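Local coordinates for proto-oncogene tyrosine-protein kinase receptor Ret (Danio rerio, PDB 7AMK) that is a receptor tyrosine kinase that assembles with GDNF and its co-receptor GFR alpha 1, here represented by its four extracellular cadherin-like domains, at residues N277-T282 with H315-K320; N292-E297 with F355-L360. The protein carries 4 engineered substitutions. One frame throughout, in Å; residues are numbered along the deposited sequence.

Contact 1. Residues N277-T282 with H315-K320; sequences NKLVGT and HEYKLK. With CA (calcium ion), chain N.
This contact lies in the core of the third cadherin-like domain, where Leu279 on one sheet meets His315 and Tyr317 on the other, next to a calcium site. The CD1 methyl of Leu279 packs over one face of the His315 imidazole. Leu279 CG lies on the same side of the ring, toward its CE1 corner, 3.6 Å from His315 CE1. With CG anti to the carbonyl carbon (chi1 -62°), the His315 side chain reaches across to present that face. Its ND1 is hydrogen-bonded to His298, which also stacks on the Tyr317 ring. NE2 is buried with no polar partner in the model. Replacing His315 by an alanine is likely to leave a gap against Leu279 CD1 and His298 without its hydrogen-bond mate.

Tyr317 OH comes up to the flank of Leu279, 3.7 Å from Leu279 CD1. One water joins the two residues. It donates to Leu279 O at 2.6 Å and lies 3.0 Å from Tyr317 OH, in the plane of the ring at its edge. Two residues earlier, Asn277 OD1 binds calcium at 2.3 Å. Asp230, Asn232, Asp263, Asp265 and Asp341 complete the site, and Asn277 ND2 is hydrogen-bonded to Thr267. Side-chain packing between two sheets next to a calcium-bound end is typical of cadherin-like beta-sandwich domains.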
loop_
_atom_site.group_PDB
_atom_site.type_symbol
_atom_site.label_atom_id
_atom_site.label_comp_id
_atom_site.label_asym_id
_atom_site.label_seq_id
_atom_site.Cartn_x
_atom_site.Cartn_y
_atom_site.Cartn_z
ATOM N N ASN A 277 -19.573 9.383 -20.737
ATOM C CA ASN A 277 -19.476 8.278 -19.795
ATOM C C ASN A 277 -18.647 8.625 -18.580
ATOM O O ASN A 277 -18.259 7.737 -17.831
ATOM C CB ASN A 277 -18.899 7.017 -20.434
ATOM C CG ASN A 277 -19.454 5.782 -19.809
ATOM O OD1 ASN A 277 -20.637 5.720 -19.532
ATOM N ND2 ASN A 277 -18.604 4.800 -19.546
ATOM N N LYS A 278 -18.353 9.896 -18.380
ATOM C CA LYS A 278 -17.662 10.323 -17.180
ATOM C C LYS A 278 -18.593 10.187 -15.982
ATOM O O LYS A 278 -19.738 10.656 -16.013
ATOM C CB LYS A 278 -17.196 11.766 -17.350
ATOM C CG LYS A 278 -16.397 12.320 -16.188
ATOM C CD LYS A 278 -16.060 13.786 -16.474
ATOM C CE LYS A 278 -15.469 14.488 -15.265
ATOM N NZ LYS A 278 -15.267 15.952 -15.534
ATOM N N LEU A 279 -18.101 9.554 -14.918
ATOM C CA LEU A 279 -18.796 9.545 -13.633
ATOM C C LEU A 279 -18.190 10.613 -12.723
ATOM O O LEU A 279 -16.987 10.596 -12.463
ATOM C CB LEU A 279 -18.706 8.176 -12.948
ATOM C CG LEU A 279 -19.139 6.932 -13.722
ATOM C CD1 LEU A 279 -19.005 5.673 -12.828
ATOM C CD2 LEU A 279 -20.550 7.140 -14.200
ATOM N N VAL A 280 -19.027 11.516 -12.224
ATOM C CA VAL A 280 -18.634 12.536 -11.257
ATOM C C VAL A 280 -19.258 12.177 -9.915
ATOM O O VAL A 280 -20.447 11.843 -9.851
ATOM C CB VAL A 280 -19.071 13.946 -11.697
ATOM C CG1 VAL A 280 -18.645 14.227 -13.127
ATOM C CG2 VAL A 280 -20.574 14.112 -11.537
ATOM N N GLY A 281 -18.455 12.245 -8.850
ATOM C CA GLY A 281 -18.913 11.945 -7.502
ATOM C C GLY A 281 -19.110 13.188 -6.653
ATOM O O GLY A 281 -18.567 14.253 -6.966
ATOM N N THR A 282 -19.897 13.079 -5.585
ATOM C CA THR A 282 -20.103 14.204 -4.679
ATOM C C THR A 282 -20.284 13.676 -3.264
ATOM O O THR A 282 -21.167 12.850 -3.023
ATOM C CB THR A 282 -21.318 15.033 -5.100
ATOM O OG1 THR A 282 -22.464 14.179 -5.178
ATOM C CG2 THR A 282 -21.079 15.675 -6.453
ATOM N N HIS A 315 -14.747 0.993 -12.153
ATOM C CA HIS A 315 -14.389 2.131 -11.306
ATOM C C HIS A 315 -14.017 1.665 -9.898
ATOM O O HIS A 315 -14.629 0.742 -9.357
ATOM C CB HIS A 315 -15.532 3.158 -11.218
ATOM C CG HIS A 315 -15.900 3.768 -12.531
ATOM N ND1 HIS A 315 -15.427 4.997 -12.941
ATOM C CD2 HIS A 315 -16.715 3.326 -13.525
ATOM C CE1 HIS A 315 -15.932 5.289 -14.128
ATOM N NE2 HIS A 315 -16.709 4.287 -14.507
ATOM N N GLU A 316 -13.022 2.317 -9.296
ATOM C CA GLU A 316 -12.628 2.060 -7.914
ATOM C C GLU A 316 -12.755 3.340 -7.105
ATOM O O GLU A 316 -12.168 4.370 -7.464
ATOM C CB GLU A 316 -11.190 1.559 -7.805
ATOM C CG GLU A 316 -10.863 0.281 -8.541
ATOM C CD GLU A 316 -9.443 -0.188 -8.234
ATOM O OE1 GLU A 316 -8.885 0.259 -7.207
ATOM O OE2 GLU A 316 -8.889 -0.992 -9.012
ATOM N N TYR A 317 -13.485 3.261 -6.000
ATOM C CA TYR A 317 -13.657 4.376 -5.078
ATOM C C TYR A 317 -13.025 3.999 -3.744
ATOM O O TYR A 317 -13.378 2.971 -3.153
ATOM C CB TYR A 317 -15.145 4.708 -4.912
ATOM C CG TYR A 317 -15.752 5.231 -6.189
ATOM C CD1 TYR A 317 -15.700 6.585 -6.486
ATOM C CD2 TYR A 317 -16.343 4.365 -7.116
ATOM C CE1 TYR A 317 -16.225 7.076 -7.627
ATOM C CE2 TYR A 317 -16.883 4.858 -8.288
ATOM C CZ TYR A 317 -16.815 6.221 -8.538
ATOM O OH TYR A 317 -17.323 6.766 -9.697
ATOM N N LYS A 318 -12.088 4.818 -3.272
ATOM C CA LYS A 318 -11.334 4.500 -2.066
ATOM C C LYS A 318 -11.437 5.653 -1.075
ATOM O O LYS A 318 -11.132 6.794 -1.419
ATOM C CB LYS A 318 -9.869 4.209 -2.413
ATOM C CG LYS A 318 -9.695 3.146 -3.503
ATOM C CD LYS A 318 -8.231 2.950 -3.875
ATOM N N LEU A 319 -11.868 5.366 0.147
ATOM C CA LEU A 319 -11.875 6.392 1.176
ATOM C C LEU A 319 -10.447 6.615 1.653
ATOM O O LEU A 319 -9.748 5.662 2.000
ATOM C CB LEU A 319 -12.786 5.989 2.335
ATOM C CG LEU A 319 -12.950 7.010 3.474
ATOM C CD1 LEU A 319 -13.417 8.358 2.935
ATOM C CD2 LEU A 319 -13.909 6.493 4.547
ATOM N N LYS A 320 -10.004 7.870 1.647
ATOM C CA LYS A 320 -8.620 8.205 1.968
ATOM C C LYS A 320 -8.580 9.209 3.115
ATOM O O LYS A 320 -9.500 10.017 3.274
ATOM C CB LYS A 320 -7.903 8.791 0.738
ATOM C CG LYS A 320 -6.443 8.438 0.625
ATOM C CD LYS A 320 -5.916 8.837 -0.744
HETATM CA CA CA N . -22.423 4.475 -18.883
HETATM O O HOH W 1 -16.717 9.685 -10.035
#

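Contact 2. Residues N292-E297 with F355-L360. With NAG (2-acetamido-2-deoxy-beta-D-glucopyranose), chain F.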
loop_
_atom_site.group_PDB
_atom_site.type_symbol
_atom_site.label_atom_id
_atom_site.label_comp_id
_atom_site.label_asym_id
_atom_site.label_seq_id
_atom_site.Cartn_x
_atom_site.Cartn_y
_atom_site.Cartn_z
ATOM N N ASN A 292 -12.654 17.998 5.863
ATOM C CA ASN A 292 -11.252 18.370 6.054
ATOM C C ASN A 292 -10.348 17.206 6.437
ATOM O O ASN A 292 -9.124 17.365 6.403
ATOM C CB ASN A 292 -11.118 19.446 7.136
ATOM C CG ASN A 292 -11.424 20.829 6.621
ATOM O OD1 ASN A 292 -11.259 21.115 5.434
ATOM N ND2 ASN A 292 -11.873 21.697 7.508
ATOM N N ASN A 293 -10.898 16.059 6.824
ATOM C CA ASN A 293 -10.072 14.920 7.209
ATOM C C ASN A 293 -10.160 13.738 6.258
ATOM O O ASN A 293 -9.226 12.935 6.213
ATOM C CB ASN A 293 -10.444 14.440 8.617
ATOM C CG ASN A 293 -10.005 15.413 9.697
ATOM O OD1 ASN A 293 -8.831 15.778 9.780
ATOM N ND2 ASN A 293 -10.953 15.846 10.523
ATOM N N PHE A 294 -11.248 13.612 5.503
ATOM C CA PHE A 294 -11.489 12.456 4.656
ATOM C C PHE A 294 -11.640 12.900 3.206
ATOM O O PHE A 294 -11.975 14.050 2.918
ATOM C CB PHE A 294 -12.736 11.681 5.118
ATOM C CG PHE A 294 -12.541 10.934 6.412
ATOM C CD1 PHE A 294 -12.053 9.632 6.415
ATOM C CD2 PHE A 294 -12.841 11.534 7.623
ATOM C CE1 PHE A 294 -11.861 8.945 7.607
ATOM C CE2 PHE A 294 -12.660 10.855 8.819
ATOM C CZ PHE A 294 -12.167 9.558 8.815
ATOM N N ALA A 295 -11.364 11.977 2.290
ATOM C CA ALA A 295 -11.522 12.254 0.871
ATOM C C ALA A 295 -11.710 10.936 0.151
ATOM O O ALA A 295 -11.257 9.888 0.621
ATOM C CB ALA A 295 -10.322 13.010 0.287
ATOM N N ILE A 296 -12.388 10.992 -0.990
ATOM C CA ILE A 296 -12.587 9.819 -1.829
ATOM C C ILE A 296 -11.592 9.877 -2.978
ATOM O O ILE A 296 -11.430 10.925 -3.613
ATOM C CB ILE A 296 -14.030 9.745 -2.353
ATOM C CG1 ILE A 296 -15.017 9.697 -1.185
ATOM C CG2 ILE A 296 -14.186 8.549 -3.282
ATOM C CD1 ILE A 296 -14.810 8.551 -0.259
ATOM N N GLU A 297 -10.920 8.763 -3.239
ATOM C CA GLU A 297 -10.077 8.603 -4.415
ATOM C C GLU A 297 -10.834 7.791 -5.461
ATOM O O GLU A 297 -11.329 6.695 -5.167
ATOM C CB GLU A 297 -8.761 7.909 -4.064
ATOM N N PHE A 355 -19.980 4.681 2.939
ATOM C CA PHE A 355 -18.846 4.288 3.759
ATOM C C PHE A 355 -19.296 4.387 5.210
ATOM O O PHE A 355 -19.642 5.474 5.686
ATOM C CB PHE A 355 -17.620 5.154 3.465
ATOM C CG PHE A 355 -16.995 4.879 2.108
ATOM C CD1 PHE A 355 -16.102 3.832 1.943
ATOM C CD2 PHE A 355 -17.305 5.671 1.002
ATOM C CE1 PHE A 355 -15.525 3.571 0.696
ATOM C CE2 PHE A 355 -16.732 5.417 -0.240
ATOM C CZ PHE A 355 -15.839 4.358 -0.392
ATOM N N ASN A 356 -19.336 3.235 5.883
ATOM C CA ASN A 356 -19.750 3.117 7.280
ATOM C C ASN A 356 -18.486 3.184 8.130
ATOM O O ASN A 356 -17.795 2.179 8.306
ATOM C CB ASN A 356 -20.512 1.812 7.495
ATOM C CG ASN A 356 -20.972 1.642 8.908
ATOM O OD1 ASN A 356 -21.118 2.618 9.627
ATOM N ND2 ASN A 356 -21.210 0.404 9.320
ATOM N N VAL A 357 -18.173 4.367 8.654
ATOM C CA VAL A 357 -16.857 4.643 9.225
ATOM C C VAL A 357 -16.926 4.600 10.747
ATOM O O VAL A 357 -17.738 5.302 11.366
ATOM C CB VAL A 357 -16.320 6.005 8.752
ATOM C CG1 VAL A 357 -14.939 6.275 9.374
ATOM C CG2 VAL A 357 -16.289 6.071 7.224
ATOM N N THR A 358 -16.052 3.799 11.346
ATOM C CA THR A 358 -15.812 3.808 12.786
ATOM C C THR A 358 -14.401 4.321 13.030
ATOM O O THR A 358 -13.434 3.725 12.548
ATOM C CB THR A 358 -15.982 2.408 13.384
ATOM O OG1 THR A 358 -17.372 2.067 13.414
ATOM C CG2 THR A 358 -15.426 2.357 14.804
ATOM N N VAL A 359 -14.279 5.427 13.760
ATOM C CA VAL A 359 -12.983 5.960 14.166
ATOM C C VAL A 359 -12.876 5.800 15.676
ATOM O O VAL A 359 -13.551 6.503 16.440
ATOM C CB VAL A 359 -12.799 7.422 13.744
ATOM C CG1 VAL A 359 -11.415 7.940 14.178
ATOM C CG2 VAL A 359 -13.009 7.575 12.232
ATOM N N LEU A 360 -12.028 4.857 16.118
ATOM C CA LEU A 360 -11.811 4.703 17.550
ATOM C C LEU A 360 -10.638 5.562 17.992
ATOM O O LEU A 360 -9.738 5.848 17.197
ATOM C CB LEU A 360 -11.518 3.252 17.897
ATOM C CG LEU A 360 -12.409 2.203 17.249
ATOM C CD1 LEU A 360 -11.698 0.872 17.261
ATOM C CD2 LEU A 360 -13.716 2.095 17.993
HETATM C C1 NAG F . -21.664 0.124 10.665
HETATM C C2 NAG F . -23.006 -0.628 10.647
HETATM C C3 NAG F . -23.422 -1.042 12.059
HETATM C C4 NAG F . -22.289 -1.752 12.785
HETATM C C5 NAG F . -21.037 -0.890 12.753
HETATM C C6 NAG F . -19.847 -1.549 13.411
HETATM C C7 NAG F . -24.507 -0.027 8.801
HETATM C C8 NAG F . -25.588 0.902 8.337
HETATM N N2 NAG F . -24.047 0.183 10.039
HETATM O O3 NAG F . -24.551 -1.904 11.969
HETATM O O4 NAG F . -22.660 -1.991 14.138
HETATM O O5 NAG F . -20.684 -0.643 11.385
HETATM O O6 NAG F . -19.234 -2.483 12.533
HETATM O O7 NAG F . -24.065 -0.925 8.087
#
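Strands 294-297 and 355-359 face each other from different sheets, their axes 11.8 Å apart at closest approach and their N-to-C directions 143° apart. At this spacing only side chains meet. Phe294, the first residue past helix 288-293 to leave helical geometry, has its CB directed toward strand 355-359, and the far end of its ring does the touching. Phe294 CZ is 4.0 Å from Val359 CG2, which lies at the ring edge, near its plane. The same CZ is 4.3 Å from Val357 CG1, which approaches obliquely. The side chains of Phe294 and Val359 pass alongside one another, running opposite ways. Phe333 meets the Phe294 ring edge-to-face.

The second meeting point is Ile296 with Phe355. Ile296 reaches out with its longer branch, CG1 standing anti to the carbonyl carbon (chi1 -59°). This carries CD1 to 3.7 Å from Phe355 CE2 and 4.0 Å from Phe355 CD2, oblique to the ring. Each of the two side chains extends from its own sheet to meet the other. This is the hydrophobic interior of a beta-sandwich of the immunoglobulin-like kind found in cadherin domains (E-set clan). Leu319 of strand 312-321 adds to it by touching Phe294, Ile296 and Val357.

Asn356 sits between Phe355 and Val357 but sends its side chain to the other side of the strand, turned away from Phe294 and Ile296, with CG anti to the backbone N (chi1 -180°). There Asn356 ND2 is bonded covalently to C1 of an N-acetylglucosamine at 1.4 Å. The same nitrogen is also hydrogen-bonded to Asp243.

Contacts 1 and 2 join the same two sheets of the third cadherin-like domain, with centres 15 Å apart. Along the chain their segments alternate: 277-282, 292-297, 315-320, then 355-360. Strands 294-303 and 312-321 are neighbours in one sheet. Strands 279-283 and 350-359 belong to the other, on either side of strand 331-341. The contacts also touch directly. Lys320 N is 2.6 Å from Ala295 O and Lys318 O is 2.7 Å from Glu297 N, both probable hydrogen bonds. Leu319 CD1 packs on Ile296 CD1. The two contacts therefore probably belong to one interior, extending from the calcium-bound end at contact 1 to contact 2, whose strand carries a glycan on its other side.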